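Local coordinates for protein neurotoxin (Clostridium botulinum, PDB 1ZB7) that cleaves synaptobrevins (VAMP1, VAMP2 and VAMP3) inside the host cell as a zinc endopeptidase, the light chain of botulinum neurotoxin type G, at residues Y118-F129 and I299-Q310. Residues are numbered along the deposited sequence; the frame is centred on the assembly and turned at random.
Sequences YLGNASTPPDKF and IANRLNIVSSAQ
A chi1 of -170° in Tyr-118 swings CG opposite the backbone N and sends the phenol ring against the C-terminal part of helix 282-303, while a bend at chi3 (93°) turns the Arg-302 side chain into the loop 121-126. Ring and guanidinium planes stand nearly perpendicular. Ile-299 CD1 lies over one face of the tyrosine near its rim, and Leu-303 CD2 fits at the edge, 3.8 Å from Tyr-118 CE1. The same methyl abuts Phe-129 CZ, so Leu-303 bridges the two rings. Val-306 CG1 sits over the centre of the Phe-129 ring, 11° off the normal, a CH-pi contact of 3.5 Å to the centroid. Arg-302 NH2 donates to Thr-124 O (2.8 Å), approaching from above the carbonyl plane, and Pro-126 CA covers one guanidinium face. A water with four partners ties the middle together: it accepts from Tyr-118 OH (2.6 Å) and Arg-302 NE and donates to Pro-126 O and Lys-128 O. Farther along, Ser-307 N bonds to Asp-127 O (3.0 Å), Phe-129 N to Ser-308 O (2.9 Å), and Gln-310 N to Phe-129 O. These last two bonds make 128-129 and 308-309 a short parallel sheet of their own. Helix 316-327 packs beside it, Ile-316 and Tyr-319 against Phe-129 and Tyr-323 against Tyr-118, while its Lys-320 bonds to Leu-303 O and Val-306 O in the turn that leads from helix 282-303 to strand 308-309.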
ATOM      1  N   TYR A 118      29.293 -12.543 -11.797  1.00 38.56           N
ATOM      2  CA  TYR A 118      29.939 -12.718 -13.049  1.00 37.13           C
ATOM      3  C   TYR A 118      31.138 -11.780 -13.152  1.00 37.46           C
ATOM      4  O   TYR A 118      31.101 -10.614 -12.733  1.00 38.85           O
ATOM      5  CB  TYR A 118      28.921 -12.524 -14.172  1.00 37.48           C
ATOM      6  CG  TYR A 118      29.433 -12.914 -15.562  1.00 35.48           C
ATOM      7  CD1 TYR A 118      29.278 -14.223 -16.021  1.00 35.87           C
ATOM      8  CD2 TYR A 118      30.082 -11.991 -16.383  1.00 34.80           C
ATOM      9  CE1 TYR A 118      29.757 -14.615 -17.322  1.00 40.22           C
ATOM     10  CE2 TYR A 118      30.575 -12.387 -17.693  1.00 38.96           C
ATOM     11  CZ  TYR A 118      30.405 -13.709 -18.122  1.00 35.91           C
ATOM     12  OH  TYR A 118      30.885 -14.169 -19.318  1.00 42.02           O
ATOM     13  N   LEU A 119      32.244 -12.303 -13.689  1.00 38.65           N
ATOM     14  CA  LEU A 119      33.447 -11.496 -14.048  1.00 38.98           C
ATOM     15  C   LEU A 119      33.244 -10.562 -15.254  1.00 38.42           C
ATOM     16  O   LEU A 119      33.784 -10.760 -16.318  1.00 40.48           O
ATOM     17  CB  LEU A 119      34.645 -12.410 -14.235  1.00 38.07           C
ATOM     18  CG  LEU A 119      34.904 -13.437 -13.156  1.00 38.29           C
ATOM     19  CD1 LEU A 119      36.141 -14.158 -13.411  1.00 41.91           C
ATOM     20  CD2 LEU A 119      34.976 -12.811 -11.699  1.00 42.16           C
ATOM     21  N   GLY A 120      32.437  -9.535 -15.074  1.00 40.18           N
ATOM     22  CA  GLY A 120      32.182  -8.568 -16.115  1.00 39.41           C
ATOM     23  C   GLY A 120      30.877  -7.838 -15.896  1.00 37.75           C
ATOM     24  O   GLY A 120      30.222  -8.016 -14.912  1.00 40.15           O
ATOM     25  N   ASN A 121      30.476  -7.038 -16.874  1.00 39.54           N
ATOM     26  CA  ASN A 121      29.230  -6.253 -16.856  1.00 39.91           C
ATOM     27  C   ASN A 121      28.999  -5.833 -18.285  1.00 40.84           C
ATOM     28  O   ASN A 121      29.761  -6.188 -19.114  1.00 38.27           O
ATOM     29  CB  ASN A 121      29.280  -5.033 -15.929  1.00 40.52           C
ATOM     30  CG  ASN A 121      30.502  -4.157 -16.134  1.00 39.08           C
ATOM     31  OD1 ASN A 121      30.761  -3.688 -17.217  1.00 40.19           O
ATOM     32  ND2 ASN A 121      31.202  -3.864 -15.054  1.00 42.89           N
ATOM     33  N   ALA A 122      27.913  -5.107 -18.539  1.00 41.71           N
ATOM     34  CA  ALA A 122      27.517  -4.670 -19.882  1.00 42.74           C
ATOM     35  C   ALA A 122      28.625  -4.045 -20.665  1.00 43.50           C
ATOM     36  O   ALA A 122      28.607  -4.117 -21.851  1.00 44.46           O
ATOM     37  CB  ALA A 122      26.326  -3.633 -19.786  1.00 43.81           C
ATOM     38  N   SER A 123      29.603  -3.434 -20.023  1.00 45.61           N
ATOM     39  CA  SER A 123      30.660  -2.746 -20.748  1.00 46.81           C
ATOM     40  C   SER A 123      31.898  -3.569 -20.908  1.00 47.21           C
ATOM     41  O   SER A 123      32.890  -3.092 -21.465  1.00 47.87           O
ATOM     42  CB  SER A 123      31.050  -1.524 -19.933  1.00 48.51           C
ATOM     43  OG  SER A 123      31.708  -2.002 -18.754  1.00 53.02           O
ATOM     44  N   THR A 124      31.917  -4.802 -20.392  1.00 47.62           N
ATOM     45  CA  THR A 124      33.088  -5.653 -20.668  1.00 47.02           C
ATOM     46  C   THR A 124      32.872  -6.438 -21.935  1.00 45.47           C
ATOM     47  O   THR A 124      31.760  -6.851 -22.192  1.00 44.91           O
ATOM     48  CB  THR A 124      33.469  -6.538 -19.445  1.00 48.63           C
ATOM     49  OG1 THR A 124      32.357  -7.336 -19.054  1.00 52.73           O
ATOM     50  CG2 THR A 124      33.805  -5.634 -18.249  1.00 44.75           C
ATOM     51  N   PRO A 125      33.943  -6.642 -22.729  1.00 43.65           N
ATOM     52  CA  PRO A 125      33.817  -7.479 -23.929  1.00 43.80           C
ATOM     53  C   PRO A 125      33.241  -8.881 -23.610  1.00 42.16           C
ATOM     54  O   PRO A 125      33.712  -9.530 -22.738  1.00 39.05           O
ATOM     55  CB  PRO A 125      35.282  -7.550 -24.515  1.00 43.59           C
ATOM     56  CG  PRO A 125      36.028  -6.367 -23.854  1.00 44.05           C
ATOM     57  CD  PRO A 125      35.322  -6.157 -22.519  1.00 43.77           C
ATOM     58  N   PRO A 126      32.229  -9.317 -24.361  1.00 42.63           N
ATOM     59  CA  PRO A 126      31.532 -10.564 -24.136  1.00 42.70           C
ATOM     60  C   PRO A 126      32.434 -11.788 -24.226  1.00 42.71           C
ATOM     61  O   PRO A 126      32.157 -12.789 -23.602  1.00 42.56           O
ATOM     62  CB  PRO A 126      30.508 -10.584 -25.293  1.00 44.12           C
ATOM     63  CG  PRO A 126      30.229  -9.148 -25.540  1.00 43.11           C
ATOM     64  CD  PRO A 126      31.646  -8.609 -25.533  1.00 42.95           C
ATOM     65  N   ASP A 127      33.509 -11.680 -24.988  1.00 42.61           N
ATOM     66  CA  ASP A 127      34.461 -12.729 -25.121  1.00 42.83           C
ATOM     67  C   ASP A 127      35.567 -12.780 -24.028  1.00 42.42           C
ATOM     68  O   ASP A 127      36.451 -13.661 -24.093  1.00 38.00           O
ATOM     69  CB  ASP A 127      34.999 -12.763 -26.524  1.00 41.40           C
ATOM     70  CG  ASP A 127      36.063 -11.680 -26.827  1.00 45.64           C
ATOM     71  OD1 ASP A 127      36.102 -10.621 -26.187  1.00 48.14           O
ATOM     72  OD2 ASP A 127      36.821 -11.881 -27.842  1.00 48.70           O
ATOM     73  N   LYS A 128      35.459 -11.885 -23.047  1.00 42.16           N
ATOM     74  CA  LYS A 128      36.355 -11.909 -21.875  1.00 43.79           C
ATOM     75  C   LYS A 128      35.693 -11.943 -20.459  1.00 41.69           C
ATOM     76  O   LYS A 128      34.524 -11.667 -20.315  1.00 42.89           O
ATOM     77  CB  LYS A 128      37.357 -10.754 -21.904  1.00 45.47           C
ATOM     78  CG  LYS A 128      38.512 -11.018 -22.750  1.00 48.71           C
ATOM     79  CD  LYS A 128      39.408  -9.818 -22.918  1.00 55.52           C
ATOM     80  CE  LYS A 128      40.465 -10.024 -23.989  1.00 57.07           C
ATOM     81  NZ  LYS A 128      41.809 -10.314 -23.321  1.00 63.67           N
ATOM     82  N   PHE A 129      36.448 -12.515 -19.520  1.00 40.23           N
ATOM     83  CA  PHE A 129      36.286 -12.344 -18.189  1.00 41.75           C
ATOM     84  C   PHE A 129      37.152 -11.107 -17.762  1.00 42.92           C
ATOM     85  O   PHE A 129      38.310 -10.946 -18.225  1.00 42.52           O
ATOM     86  CB  PHE A 129      36.665 -13.556 -17.363  1.00 41.85           C
ATOM     87  CG  PHE A 129      35.682 -14.766 -17.444  1.00 41.07           C
ATOM     88  CD1 PHE A 129      34.302 -14.588 -17.482  1.00 40.83           C
ATOM     89  CD2 PHE A 129      36.166 -16.062 -17.362  1.00 33.52           C
ATOM     90  CE1 PHE A 129      33.428 -15.698 -17.441  1.00 41.37           C
ATOM     91  CE2 PHE A 129      35.299 -17.144 -17.307  1.00 34.23           C
ATOM     92  CZ  PHE A 129      33.982 -17.009 -17.419  1.00 38.78           C
ATOM     93  N   ILE A 299      23.840 -14.556 -19.930  1.00 35.43           N
ATOM     94  CA  ILE A 299      25.025 -15.075 -19.240  1.00 35.46           C
ATOM     95  C   ILE A 299      25.504 -16.353 -19.918  1.00 35.27           C
ATOM     96  O   ILE A 299      26.697 -16.490 -20.188  1.00 32.16           O
ATOM     97  CB  ILE A 299      24.820 -15.266 -17.725  1.00 35.92           C
ATOM     98  CG1 ILE A 299      24.557 -13.883 -17.082  1.00 37.14           C
ATOM     99  CG2 ILE A 299      25.998 -16.029 -17.081  1.00 36.08           C
ATOM    100  CD1 ILE A 299      25.587 -12.795 -17.407  1.00 36.45           C
ATOM    101  N   ALA A 300      24.564 -17.249 -20.211  1.00 36.21           N
ATOM    102  CA  ALA A 300      24.912 -18.464 -20.965  1.00 37.61           C
ATOM    103  C   ALA A 300      25.532 -18.105 -22.339  1.00 38.18           C
ATOM    104  O   ALA A 300      26.584 -18.653 -22.655  1.00 39.73           O
ATOM    105  CB  ALA A 300      23.693 -19.466 -21.102  1.00 37.87           C
ATOM    106  N   ASN A 301      24.911 -17.228 -23.138  1.00 38.74           N
ATOM    107  CA  ASN A 301      25.519 -16.745 -24.379  1.00 39.87           C
ATOM    108  C   ASN A 301      26.986 -16.203 -24.204  1.00 39.28           C
ATOM    109  O   ASN A 301      27.867 -16.552 -24.973  1.00 39.36           O
ATOM    110  CB  ASN A 301      24.700 -15.611 -25.048  1.00 41.33           C
ATOM    111  CG  ASN A 301      23.243 -16.018 -25.524  1.00 46.37           C
ATOM    112  OD1 ASN A 301      22.965 -17.164 -25.805  1.00 52.81           O
ATOM    113  ND2 ASN A 301      22.325 -15.010 -25.604  1.00 49.55           N
ATOM    114  N   ARG A 302      27.234 -15.374 -23.184  1.00 39.24           N
ATOM    115  CA  ARG A 302      28.581 -14.902 -22.835  1.00 40.14           C
ATOM    116  C   ARG A 302      29.571 -16.049 -22.563  1.00 40.69           C
ATOM    117  O   ARG A 302      30.695 -16.033 -23.119  1.00 41.61           O
ATOM    118  CB  ARG A 302      28.590 -13.841 -21.656  1.00 40.21           C
ATOM    119  CG  ARG A 302      28.270 -12.508 -22.246  1.00 41.91           C
ATOM    120  CD  ARG A 302      27.856 -11.329 -21.342  1.00 45.18           C
ATOM    121  NE  ARG A 302      29.058 -10.596 -21.022  1.00 47.31           N
ATOM    122  CZ  ARG A 302      29.394  -9.345 -21.297  1.00 43.51           C
ATOM    123  NH1 ARG A 302      28.624  -8.460 -21.926  1.00 44.00           N
ATOM    124  NH2 ARG A 302      30.564  -8.973 -20.819  1.00 44.78           N
ATOM    125  N   LEU A 303      29.124 -17.062 -21.803  1.00 39.50           N
ATOM    126  CA  LEU A 303      29.953 -18.141 -21.403  1.00 39.99           C
ATOM    127  C   LEU A 303      30.411 -18.904 -22.634  1.00 39.33           C
ATOM    128  O   LEU A 303      31.496 -19.416 -22.644  1.00 38.96           O
ATOM    129  CB  LEU A 303      29.235 -19.103 -20.443  1.00 40.68           C
ATOM    130  CG  LEU A 303      29.130 -18.697 -18.986  1.00 43.10           C
ATOM    131  CD1 LEU A 303      28.583 -19.871 -18.200  1.00 45.09           C
ATOM    132  CD2 LEU A 303      30.457 -18.211 -18.390  1.00 46.88           C
ATOM    133  N   ASN A 304      29.558 -18.960 -23.660  1.00 38.60           N
ATOM    134  CA  ASN A 304      29.882 -19.688 -24.844  1.00 38.58           C
ATOM    135  C   ASN A 304      30.916 -19.012 -25.682  1.00 37.44           C
ATOM    136  O   ASN A 304      31.307 -19.576 -26.594  1.00 38.49           O
ATOM    137  CB  ASN A 304      28.618 -19.982 -25.673  1.00 38.31           C
ATOM    138  CG  ASN A 304      27.738 -20.987 -24.996  1.00 39.13           C
ATOM    139  OD1 ASN A 304      28.216 -21.687 -24.122  1.00 40.98           O
ATOM    140  ND2 ASN A 304      26.449 -21.003 -25.307  1.00 36.39           N
ATOM    141  N   ILE A 305      31.280 -17.775 -25.418  1.00 38.64           N
ATOM    142  CA  ILE A 305      32.253 -17.083 -26.202  1.00 39.07           C
ATOM    143  C   ILE A 305      33.400 -16.564 -25.424  1.00 38.45           C
ATOM    144  O   ILE A 305      34.278 -16.022 -26.037  1.00 37.51           O
ATOM    145  CB  ILE A 305      31.676 -15.878 -27.093  1.00 40.06           C
ATOM    146  CG1 ILE A 305      31.098 -14.789 -26.276  1.00 41.91           C
ATOM    147  CG2 ILE A 305      30.730 -16.414 -28.216  1.00 42.19           C
ATOM    148  CD1 ILE A 305      30.347 -13.745 -27.183  1.00 45.88           C
ATOM    149  N   VAL A 306      33.430 -16.758 -24.114  1.00 38.99           N
ATOM    150  CA  VAL A 306      34.573 -16.344 -23.300  1.00 40.41           C
ATOM    151  C   VAL A 306      35.682 -17.211 -23.561  1.00 39.25           C
ATOM    152  O   VAL A 306      35.516 -18.412 -23.656  1.00 43.37           O
ATOM    153  CB  VAL A 306      34.262 -16.306 -21.659  1.00 39.82           C
ATOM    154  CG1 VAL A 306      35.571 -16.129 -20.808  1.00 37.22           C
ATOM    155  CG2 VAL A 306      33.420 -15.228 -21.450  1.00 39.77           C
ATOM    156  N   SER A 307      36.794 -16.606 -23.921  1.00 43.99           N
ATOM    157  CA  SER A 307      38.019 -17.380 -24.320  1.00 41.93           C
ATOM    158  C   SER A 307      39.256 -16.854 -23.568  1.00 42.85           C
ATOM    159  O   SER A 307      40.298 -17.460 -23.694  1.00 41.25           O
ATOM    160  CB  SER A 307      38.186 -17.207 -25.742  1.00 43.22           C
ATOM    161  OG  SER A 307      38.401 -15.869 -25.994  1.00 43.05           O
ATOM    162  N   SER A 308      39.109 -15.763 -22.772  1.00 41.37           N
ATOM    163  CA  SER A 308      40.209 -15.293 -21.978  1.00 43.03           C
ATOM    164  C   SER A 308      39.720 -14.264 -20.990  1.00 44.32           C
ATOM    165  O   SER A 308      38.541 -13.892 -20.907  1.00 42.23           O
ATOM    166  CB  SER A 308      41.368 -14.718 -22.834  1.00 44.19           C
ATOM    167  OG  SER A 308      40.874 -13.613 -23.611  1.00 48.09           O
ATOM    168  N   ALA A 309      40.666 -13.824 -20.195  1.00 44.04           N
ATOM    169  CA  ALA A 309      40.466 -12.902 -19.169  1.00 44.95           C
ATOM    170  C   ALA A 309      41.248 -11.634 -19.472  1.00 47.04           C
ATOM    171  O   ALA A 309      42.234 -11.682 -20.133  1.00 46.15           O
ATOM    172  CB  ALA A 309      40.924 -13.511 -17.874  1.00 44.20           C
ATOM    173  N   GLN A 310      40.794 -10.490 -18.962  1.00 50.76           N
ATOM    174  CA  GLN A 310      41.514  -9.223 -19.171  1.00 52.57           C
ATOM    175  C   GLN A 310      42.895  -9.203 -18.534  1.00 53.43           C
ATOM    176  O   GLN A 310      43.854  -8.620 -19.131  1.00 53.54           O
ATOM    177  CB  GLN A 310      40.687  -8.017 -18.764  1.00 53.16           C
ATOM    178  CG  GLN A 310      39.902  -7.412 -20.005  1.00 56.36           C
ATOM    179  CD  GLN A 310      38.943  -6.320 -19.551  1.00 58.94           C
ATOM    180  OE1 GLN A 310      38.951  -5.935 -18.358  1.00 61.97           O
ATOM    181  NE2 GLN A 310      38.096  -5.840 -20.465  1.00 59.15           N
TER
HETATM  182  O   HOH W   1      31.837 -12.250 -20.788  1.00 43.05           O